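Local structure of adhesion and penetration protein autotransporter (Haemophilus influenzae, 3SYJ) at residues A[121-129]-A[401-409]; A[482-492]-A[508-518]. The protein is the self-associating, probably proteolytic adhesin of an autotransporter, promoting bacterial aggregation and adherence to and invasion of host cells through its secreted passenger domain. All blocks are in the same frame, centred on the assembly; numbering follows the deposited sequence.

Contact 1. Residues A[121-129]-A[401-409]; sequences LHKFVTEAA and HDRLSKIGK
Lys-123 reaches to the start of strand 403-407, where its ammonium bonds two oxygens of the strand segment: NZ lies 2.7 Å from the backbone O of Arg-403 and 2.8 Å from OD1 of Asp-402. A bend at chi2 (-74°), with the rest of the chain extended, carries NZ there, and it meets the carboxylate on its syn side, 23° out of plane. A third acceptor, Gly-381 O, lies outside the segment, and Gln-380 donates to the same Asp-402 oxygen. One residue beyond the lysine, the carbonyl of Phe-124 accepts from the Ser-405 hydroxyl (OG to O, 2.9 Å), in the carbonyl plane and on a lone pair. Phe-124 and Ile-407 cross at about a right angle, the CD1 methyl of Ile-407 approaching ring atom CD2 obliquely at 3.4 Å. Thr-126 turns its methyl CG2 onto Ser-405 CB, while its OG1 is bonded to Ser-425. Glu-127 and Arg-403 come from opposite directions, OE2 lying in the guanidinium plane at its edge, 3.5 Å from NH1, a long salt bridge; Tyr-96 OH bonds both Glu-127 OE1 and Arg-403 NH2. The contact thus seats a loop of the S6 protease region on the beta-helix. Lys-123 with Asp-402 and Glu-127 with Arg-403 probably balance their charges, and the carbonyl bonds satisfy further polar groups at this largely buried join.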
loop_
_atom_site.group_PDB
_atom_site.type_symbol
_atom_site.label_atom_id
_atom_site.label_comp_id
_atom_site.label_asym_id
_atom_site.label_seq_id
_atom_site.Cartn_x
_atom_site.Cartn_y
_atom_site.Cartn_z
ATOM N N LEU A 121 21.271 66.563 0.964
ATOM C CA LEU A 121 22.345 65.578 0.840
ATOM C C LEU A 121 22.815 65.492 -0.607
ATOM O O LEU A 121 22.103 65.896 -1.512
ATOM C CB LEU A 121 21.850 64.213 1.308
ATOM C CG LEU A 121 21.275 64.216 2.724
ATOM C CD1 LEU A 121 20.731 62.839 3.096
ATOM C CD2 LEU A 121 22.329 64.668 3.712
ATOM N N HIS A 122 24.013 64.966 -0.828
ATOM C CA HIS A 122 24.571 64.957 -2.172
ATOM C C HIS A 122 24.043 63.809 -3.036
ATOM O O HIS A 122 24.171 63.851 -4.258
ATOM C CB HIS A 122 26.110 65.012 -2.153
ATOM C CG HIS A 122 26.779 63.686 -1.944
ATOM N ND1 HIS A 122 26.516 62.877 -0.859
ATOM C CD2 HIS A 122 27.731 63.048 -2.668
ATOM C CE1 HIS A 122 27.262 61.790 -0.934
ATOM N NE2 HIS A 122 28.006 61.867 -2.024
ATOM N N LYS A 123 23.427 62.810 -2.403
ATOM C CA LYS A 123 22.849 61.677 -3.128
ATOM C C LYS A 123 21.445 61.339 -2.640
ATOM O O LYS A 123 21.122 61.581 -1.478
ATOM C CB LYS A 123 23.726 60.442 -2.966
ATOM C CG LYS A 123 25.073 60.517 -3.663
ATOM C CD LYS A 123 24.949 60.362 -5.164
ATOM C CE LYS A 123 26.330 60.349 -5.808
ATOM N NZ LYS A 123 26.268 60.082 -7.278
ATOM N N PHE A 124 20.616 60.773 -3.519
ATOM C CA PHE A 124 19.332 60.205 -3.098
ATOM C C PHE A 124 19.615 59.058 -2.138
ATOM O O PHE A 124 20.477 58.225 -2.412
ATOM C CB PHE A 124 18.534 59.649 -4.277
ATOM C CG PHE A 124 17.970 60.696 -5.198
ATOM C CD1 PHE A 124 18.046 62.038 -4.884
ATOM C CD2 PHE A 124 17.330 60.320 -6.375
ATOM C CE1 PHE A 124 17.512 62.993 -5.743
ATOM C CE2 PHE A 124 16.788 61.270 -7.232
ATOM C CZ PHE A 124 16.881 62.606 -6.917
ATOM N N VAL A 125 18.894 59.005 -1.019
ATOM C CA VAL A 125 19.080 57.922 -0.057
ATOM C C VAL A 125 18.297 56.686 -0.481
ATOM O O VAL A 125 17.101 56.764 -0.735
ATOM C CB VAL A 125 18.657 58.342 1.372
ATOM C CG1 VAL A 125 18.699 57.132 2.321
ATOM C CG2 VAL A 125 19.535 59.486 1.882
ATOM N N THR A 126 18.975 55.545 -0.549
ATOM C CA THR A 126 18.364 54.321 -1.063
ATOM C C THR A 126 17.954 53.334 0.035
ATOM O O THR A 126 17.105 52.474 -0.185
ATOM C CB THR A 126 19.338 53.586 -1.996
ATOM O OG1 THR A 126 20.574 53.358 -1.301
ATOM C CG2 THR A 126 19.602 54.409 -3.276
ATOM N N GLU A 127 18.563 53.448 1.213
ATOM C CA GLU A 127 18.416 52.429 2.257
ATOM C C GLU A 127 17.065 52.450 2.966
ATOM O O GLU A 127 16.669 51.462 3.577
ATOM C CB GLU A 127 19.546 52.549 3.293
ATOM C CG GLU A 127 20.929 52.095 2.813
ATOM C CD GLU A 127 21.630 53.124 1.937
ATOM O OE1 GLU A 127 21.108 54.250 1.815
ATOM O OE2 GLU A 127 22.705 52.798 1.368
ATOM N N ALA A 128 16.364 53.574 2.884
ATOM C CA ALA A 128 15.101 53.746 3.595
ATOM C C ALA A 128 14.189 54.752 2.900
ATOM O O ALA A 128 14.660 55.701 2.261
ATOM C CB ALA A 128 15.368 54.193 5.035
ATOM N N ALA A 129 12.883 54.546 3.036
ATOM C CA ALA A 129 11.899 55.471 2.501
ATOM C C ALA A 129 11.776 56.641 3.459
ATOM O O ALA A 129 11.696 56.444 4.666
ATOM C CB ALA A 129 10.557 54.774 2.352
ATOM N N HIS A 401 34.478 55.840 -9.082
ATOM C CA HIS A 401 34.370 56.264 -7.677
ATOM C C HIS A 401 33.071 57.000 -7.359
ATOM O O HIS A 401 32.959 57.658 -6.324
ATOM C CB HIS A 401 35.579 57.109 -7.244
ATOM C CG HIS A 401 36.890 56.397 -7.382
ATOM N ND1 HIS A 401 37.971 56.944 -8.041
ATOM C CD2 HIS A 401 37.282 55.167 -6.973
ATOM C CE1 HIS A 401 38.977 56.087 -8.018
ATOM N NE2 HIS A 401 38.584 54.999 -7.380
ATOM N N ASP A 402 32.095 56.900 -8.254
ATOM C CA ASP A 402 30.790 57.493 -8.009
ATOM C C ASP A 402 29.706 56.424 -7.949
ATOM O O ASP A 402 29.679 55.509 -8.771
ATOM C CB ASP A 402 30.443 58.526 -9.078
ATOM C CG ASP A 402 29.038 59.079 -8.910
ATOM O OD1 ASP A 402 28.885 60.122 -8.236
ATOM O OD2 ASP A 402 28.087 58.460 -9.432
ATOM N N ARG A 403 28.816 56.550 -6.968
ATOM C CA ARG A 403 27.704 55.627 -6.801
ATOM C C ARG A 403 26.420 56.255 -7.333
ATOM O O ARG A 403 26.079 57.388 -6.982
ATOM C CB ARG A 403 27.524 55.281 -5.320
ATOM C CG ARG A 403 26.888 53.932 -5.047
ATOM C CD ARG A 403 26.547 53.793 -3.570
ATOM N NE ARG A 403 25.390 54.612 -3.243
ATOM C CZ ARG A 403 24.640 54.459 -2.158
ATOM N NH1 ARG A 403 24.930 53.518 -1.263
ATOM N NH2 ARG A 403 23.593 55.252 -1.972
ATOM N N LEU A 404 25.709 55.519 -8.179
ATOM C CA LEU A 404 24.420 55.972 -8.674
ATOM C C LEU A 404 23.324 55.451 -7.748
ATOM O O LEU A 404 23.323 54.274 -7.389
ATOM C CB LEU A 404 24.196 55.508 -10.124
ATOM C CG LEU A 404 22.924 55.982 -10.843
ATOM C CD1 LEU A 404 23.130 56.113 -12.355
ATOM C CD2 LEU A 404 21.718 55.083 -10.544
ATOM N N SER A 405 22.413 56.340 -7.353
ATOM C CA SER A 405 21.266 55.988 -6.519
ATOM C C SER A 405 20.004 55.802 -7.358
ATOM O O SER A 405 19.544 56.738 -8.024
ATOM C CB SER A 405 21.008 57.089 -5.492
ATOM O OG SER A 405 22.057 57.172 -4.548
ATOM N N LYS A 406 19.441 54.603 -7.319
ATOM C CA LYS A 406 18.224 54.312 -8.072
ATOM C C LYS A 406 17.047 54.132 -7.134
ATOM O O LYS A 406 17.042 53.229 -6.298
ATOM C CB LYS A 406 18.396 53.063 -8.948
ATOM C CG LYS A 406 17.079 52.340 -9.294
ATOM C CD LYS A 406 16.381 52.969 -10.488
ATOM C CE LYS A 406 15.046 52.290 -10.810
ATOM N NZ LYS A 406 13.983 52.596 -9.818
ATOM N N ILE A 407 16.056 55.003 -7.271
ATOM C CA ILE A 407 14.851 54.911 -6.458
ATOM C C ILE A 407 13.613 55.001 -7.340
ATOM O O ILE A 407 13.722 55.045 -8.560
ATOM C CB ILE A 407 14.801 55.994 -5.356
ATOM C CG1 ILE A 407 14.893 57.397 -5.957
ATOM C CG2 ILE A 407 15.918 55.789 -4.353
ATOM C CD1 ILE A 407 14.797 58.497 -4.913
ATOM N N GLY A 408 12.440 55.029 -6.723
ATOM C CA GLY A 408 11.199 54.986 -7.470
ATOM C C GLY A 408 10.814 53.555 -7.804
ATOM O O GLY A 408 11.671 52.666 -7.896
ATOM N N LYS A 409 9.518 53.327 -7.978
ATOM C CA LYS A 409 9.020 51.987 -8.257
ATOM C C LYS A 409 9.264 51.552 -9.703
ATOM O O LYS A 409 9.074 50.386 -10.032
ATOM C CB LYS A 409 7.524 51.900 -7.951
ATOM C CG LYS A 409 7.158 52.048 -6.483
ATOM C CD LYS A 409 5.649 52.021 -6.325
ATOM C CE LYS A 409 5.240 52.303 -4.891
ATOM N NZ LYS A 409 5.812 51.289 -3.956
HETATM O O HOH W 1 23.364 58.894 -8.501
#

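Contact 2. Residues A[482-492]-A[508-518]; sequences LNGHSLTFKRI and QAANVTITGNE
Leu-487, Thr-488 and Phe-489 pair in parallel register with Val-512, Thr-513 and Ile-514, as successive coils do in the right-handed beta-helix of autotransporter passengers. The ladder of backbone bonds runs from Leu-487 N to Asn-511 O (3.0 Å) through to Thr-515 N and Phe-489 O (2.9 Å). On the face that bears Val-512 and Ile-514, apolar side chains of the two coils pack against each other. Leu-482 meets Val-512 at about a right angle, its CD1 pressed tightly to CG2 at 3.4 Å. The Phe-489 ring takes Val-512 CG1 at its edge, 3.8 Å from CD2, while Ile-492 CG1 sits over one face, offset toward the rim. Ile-492 and Ile-514 cross with their CD1 methyls 3.7 Å apart. On the other face Thr-488 and Thr-513 lie side by side, pointing the same way. Further out, a type I' turn from Leu-482 to His-485 leads into the strand; its Leu-482 O accepts from both N and ND1 of His-485, which fixes the imidazole. Strand 555-559 continues the pairing beyond 510-514, and Leu-555 touches both Leu-482 and Val-512. At the other end, Lys-490 and Arg-491 are tied by salt bridges to Asp-469 and to Asp-90 and Asp-532. At the entrance to the ladder the Ser-486 hydroxyl is turned to the neighbouring coil and accepts from Asn-511 N, 3.0 Å from OG.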
loop_
_atom_site.group_PDB
_atom_site.type_symbol
_atom_site.label_atom_id
_atom_site.label_comp_id
_atom_site.label_asym_id
_atom_site.label_seq_id
_atom_site.Cartn_x
_atom_site.Cartn_y
_atom_site.Cartn_z
ATOM N N LEU A 482 17.805 36.277 -11.370
ATOM C CA LEU A 482 18.726 35.692 -12.332
ATOM C C LEU A 482 18.126 35.590 -13.733
ATOM O O LEU A 482 18.852 35.466 -14.723
ATOM C CB LEU A 482 19.148 34.307 -11.853
ATOM C CG LEU A 482 19.816 34.293 -10.482
ATOM C CD1 LEU A 482 20.229 32.889 -10.165
ATOM C CD2 LEU A 482 21.016 35.222 -10.488
ATOM N N ASN A 483 16.799 35.624 -13.807
ATOM C CA ASN A 483 16.107 35.660 -15.083
ATOM C C ASN A 483 16.704 34.684 -16.085
ATOM O O ASN A 483 17.013 35.061 -17.215
ATOM C CB ASN A 483 16.146 37.076 -15.650
ATOM C CG ASN A 483 15.341 37.217 -16.932
ATOM O OD1 ASN A 483 14.415 36.444 -17.183
ATOM N ND2 ASN A 483 15.693 38.209 -17.749
ATOM N N GLY A 484 16.883 33.437 -15.655
ATOM C CA GLY A 484 17.334 32.376 -16.536
ATOM C C GLY A 484 18.833 32.294 -16.719
ATOM O O GLY A 484 19.324 31.494 -17.513
ATOM N N HIS A 485 19.573 33.120 -15.992
ATOM C CA HIS A 485 21.026 33.132 -16.127
ATOM C C HIS A 485 21.678 32.413 -14.956
ATOM O O HIS A 485 21.035 32.147 -13.945
ATOM C CB HIS A 485 21.539 34.569 -16.212
ATOM C CG HIS A 485 21.176 35.266 -17.485
ATOM N ND1 HIS A 485 19.977 35.924 -17.660
ATOM C CD2 HIS A 485 21.857 35.408 -18.647
ATOM C CE1 HIS A 485 19.936 36.440 -18.876
ATOM N NE2 HIS A 485 21.065 36.144 -19.494
ATOM N N SER A 486 22.961 32.100 -15.084
ATOM C CA SER A 486 23.654 31.422 -14.001
ATOM C C SER A 486 24.833 32.233 -13.495
ATOM O O SER A 486 25.453 32.980 -14.248
ATOM C CB SER A 486 24.091 30.027 -14.436
ATOM O OG SER A 486 22.957 29.192 -14.592
ATOM N N LEU A 487 25.118 32.092 -12.205
ATOM C CA LEU A 487 26.207 32.818 -11.571
ATOM C C LEU A 487 26.980 31.887 -10.662
ATOM O O LEU A 487 26.427 30.922 -10.136
ATOM C CB LEU A 487 25.664 33.973 -10.731
ATOM C CG LEU A 487 24.876 35.070 -11.437
ATOM C CD1 LEU A 487 24.224 35.992 -10.416
ATOM C CD2 LEU A 487 25.794 35.849 -12.370
ATOM N N THR A 488 28.264 32.177 -10.491
ATOM C CA THR A 488 29.064 31.539 -9.461
ATOM C C THR A 488 29.531 32.608 -8.488
ATOM O O THR A 488 29.954 33.689 -8.908
ATOM C CB THR A 488 30.311 30.865 -10.047
ATOM O OG1 THR A 488 29.914 29.810 -10.922
ATOM C CG2 THR A 488 31.173 30.291 -8.937
ATOM N N PHE A 489 29.448 32.307 -7.195
ATOM C CA PHE A 489 30.015 33.166 -6.157
ATOM C C PHE A 489 31.109 32.422 -5.396
ATOM O O PHE A 489 31.069 31.194 -5.269
ATOM C CB PHE A 489 28.951 33.565 -5.137
ATOM C CG PHE A 489 27.881 34.476 -5.669
ATOM C CD1 PHE A 489 27.947 35.840 -5.448
ATOM C CD2 PHE A 489 26.785 33.967 -6.335
ATOM C CE1 PHE A 489 26.955 36.686 -5.911
ATOM C CE2 PHE A 489 25.783 34.805 -6.801
ATOM C CZ PHE A 489 25.867 36.164 -6.587
ATOM N N LYS A 490 32.082 33.166 -4.880
ATOM C CA LYS A 490 32.982 32.619 -3.873
ATOM C C LYS A 490 32.263 32.710 -2.533
ATOM O O LYS A 490 31.982 31.693 -1.900
ATOM C CB LYS A 490 34.297 33.389 -3.855
ATOM C CG LYS A 490 35.086 33.224 -5.139
ATOM C CD LYS A 490 36.245 34.199 -5.214
ATOM C CE LYS A 490 36.855 34.216 -6.607
ATOM N NZ LYS A 490 37.552 35.504 -6.871
ATOM N N ARG A 491 31.949 33.933 -2.116
ATOM C CA ARG A 491 30.972 34.153 -1.055
ATOM C C ARG A 491 29.967 35.214 -1.494
ATOM O O ARG A 491 30.299 36.117 -2.271
ATOM C CB ARG A 491 31.645 34.561 0.260
ATOM C CG ARG A 491 32.552 35.767 0.169
ATOM C CD ARG A 491 33.169 36.120 1.537
ATOM N NE ARG A 491 32.307 37.041 2.254
ATOM C CZ ARG A 491 32.446 38.361 2.233
ATOM N NH1 ARG A 491 33.437 38.929 1.558
ATOM N NH2 ARG A 491 31.592 39.114 2.898
ATOM N N ILE A 492 28.734 35.106 -1.017
ATOM C CA ILE A 492 27.742 36.131 -1.301
ATOM C C ILE A 492 27.771 37.163 -0.181
ATOM O O ILE A 492 27.647 36.816 0.988
ATOM C CB ILE A 492 26.322 35.534 -1.435
ATOM C CG1 ILE A 492 26.309 34.388 -2.452
ATOM C CG2 ILE A 492 25.322 36.602 -1.862
ATOM C CD1 ILE A 492 25.017 33.591 -2.438
ATOM N N GLN A 508 13.278 29.580 -18.682
ATOM C CA GLN A 508 14.651 29.120 -18.539
ATOM C C GLN A 508 15.038 28.937 -17.077
ATOM O O GLN A 508 14.812 29.822 -16.260
ATOM C CB GLN A 508 15.606 30.111 -19.195
ATOM C CG GLN A 508 15.601 30.069 -20.701
ATOM C CD GLN A 508 16.842 30.704 -21.275
ATOM O OE1 GLN A 508 17.520 30.119 -22.122
ATOM N NE2 GLN A 508 17.168 31.903 -20.794
ATOM N N ALA A 509 15.629 27.794 -16.753
ATOM C CA ALA A 509 16.124 27.557 -15.403
ATOM C C ALA A 509 17.347 28.428 -15.112
ATOM O O ALA A 509 17.892 29.070 -16.009
ATOM C CB ALA A 509 16.460 26.093 -15.206
ATOM N N ALA A 510 17.763 28.458 -13.850
ATOM C CA ALA A 510 18.942 29.217 -13.444
ATOM C C ALA A 510 19.722 28.448 -12.382
ATOM O O ALA A 510 19.149 27.657 -11.635
ATOM C CB ALA A 510 18.540 30.598 -12.930
ATOM N N ASN A 511 21.031 28.655 -12.331
ATOM C CA ASN A 511 21.840 28.026 -11.295
ATOM C C ASN A 511 22.682 29.042 -10.536
ATOM O O ASN A 511 23.244 29.951 -11.135
ATOM C CB ASN A 511 22.754 26.961 -11.894
ATOM C CG ASN A 511 21.994 25.923 -12.695
ATOM O OD1 ASN A 511 20.978 25.388 -12.246
ATOM N ND2 ASN A 511 22.485 25.634 -13.893
ATOM N N VAL A 512 22.752 28.892 -9.217
ATOM C CA VAL A 512 23.729 29.623 -8.425
ATOM C C VAL A 512 24.710 28.624 -7.835
ATOM O O VAL A 512 24.318 27.684 -7.143
ATOM C CB VAL A 512 23.083 30.419 -7.266
ATOM C CG1 VAL A 512 24.118 31.314 -6.592
ATOM C CG2 VAL A 512 21.926 31.252 -7.761
ATOM N N THR A 513 25.988 28.823 -8.117
ATOM C CA THR A 513 27.023 27.992 -7.524
ATOM C C THR A 513 27.788 28.804 -6.480
ATOM O O THR A 513 28.135 29.957 -6.713
ATOM C CB THR A 513 27.974 27.436 -8.611
ATOM O OG1 THR A 513 27.204 26.725 -9.591
ATOM C CG2 THR A 513 29.022 26.498 -8.011
ATOM N N ILE A 514 28.014 28.204 -5.317
ATOM C CA ILE A 514 28.826 28.815 -4.274
ATOM C C ILE A 514 30.054 27.942 -4.040
ATOM O O ILE A 514 29.926 26.750 -3.753
ATOM C CB ILE A 514 28.029 28.985 -2.970
ATOM C CG1 ILE A 514 26.863 29.955 -3.195
ATOM C CG2 ILE A 514 28.927 29.498 -1.856
ATOM C CD1 ILE A 514 25.855 29.973 -2.074
ATOM N N THR A 515 31.240 28.529 -4.191
ATOM C CA THR A 515 32.492 27.768 -4.103
ATOM C C THR A 515 33.293 28.020 -2.820
ATOM O O THR A 515 34.261 27.316 -2.538
ATOM C CB THR A 515 33.403 28.050 -5.313
ATOM O OG1 THR A 515 33.716 29.450 -5.363
ATOM C CG2 THR A 515 32.702 27.644 -6.606
ATOM N N GLY A 516 32.888 29.015 -2.041
ATOM C CA GLY A 516 33.580 29.331 -0.807
ATOM C C GLY A 516 34.792 30.206 -1.058
ATOM O O GLY A 516 35.119 30.508 -2.202
ATOM N N ASN A 517 35.453 30.623 0.013
ATOM C CA ASN A 517 36.609 31.494 -0.111
ATOM C C ASN A 517 37.757 30.771 -0.798
ATOM O O ASN A 517 38.020 29.597 -0.527
ATOM C CB ASN A 517 37.052 32.021 1.256
ATOM C CG ASN A 517 36.104 33.060 1.812
ATOM O OD1 ASN A 517 35.821 33.084 3.007
ATOM N ND2 ASN A 517 35.606 33.929 0.946
ATOM N N GLU A 518 38.425 31.492 -1.691
ATOM C CA GLU A 518 39.569 30.980 -2.440
ATOM C C GLU A 518 40.701 30.482 -1.535
ATOM O O GLU A 518 41.197 29.373 -1.712
ATOM C CB GLU A 518 40.080 32.058 -3.403
ATOM C CG GLU A 518 41.447 31.786 -4.008
ATOM C CD GLU A 518 41.772 32.741 -5.149
ATOM O OE1 GLU A 518 40.953 32.846 -6.090
ATOM O OE2 GLU A 518 42.845 33.382 -5.106
HETATM O O HOH W 2 26.070 28.306 -11.316
#

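Both contacts involve the beta-helix, but in different ways. Contact 1 joins the N-terminal protease region to it: the loop following strand 120-121 lies on strand 403-407, itself one of a parallel sheet that includes 423-427, 449-452 and, at its far edge, 493-494. The pairing in contact 2 is between neighbouring coils of the beta-helix, though its Arg-491 also reaches Asp-90 of the protease region; its first segment ends as the chain enters that last strand. The two come in series along the chain, with centres 27 Å apart and nearest atoms about 16 Å apart. Together they illustrate two levels of construction: coil-on-coil pairing builds the elongated passenger, and contact 1 is one of the places where the protease region meets its side.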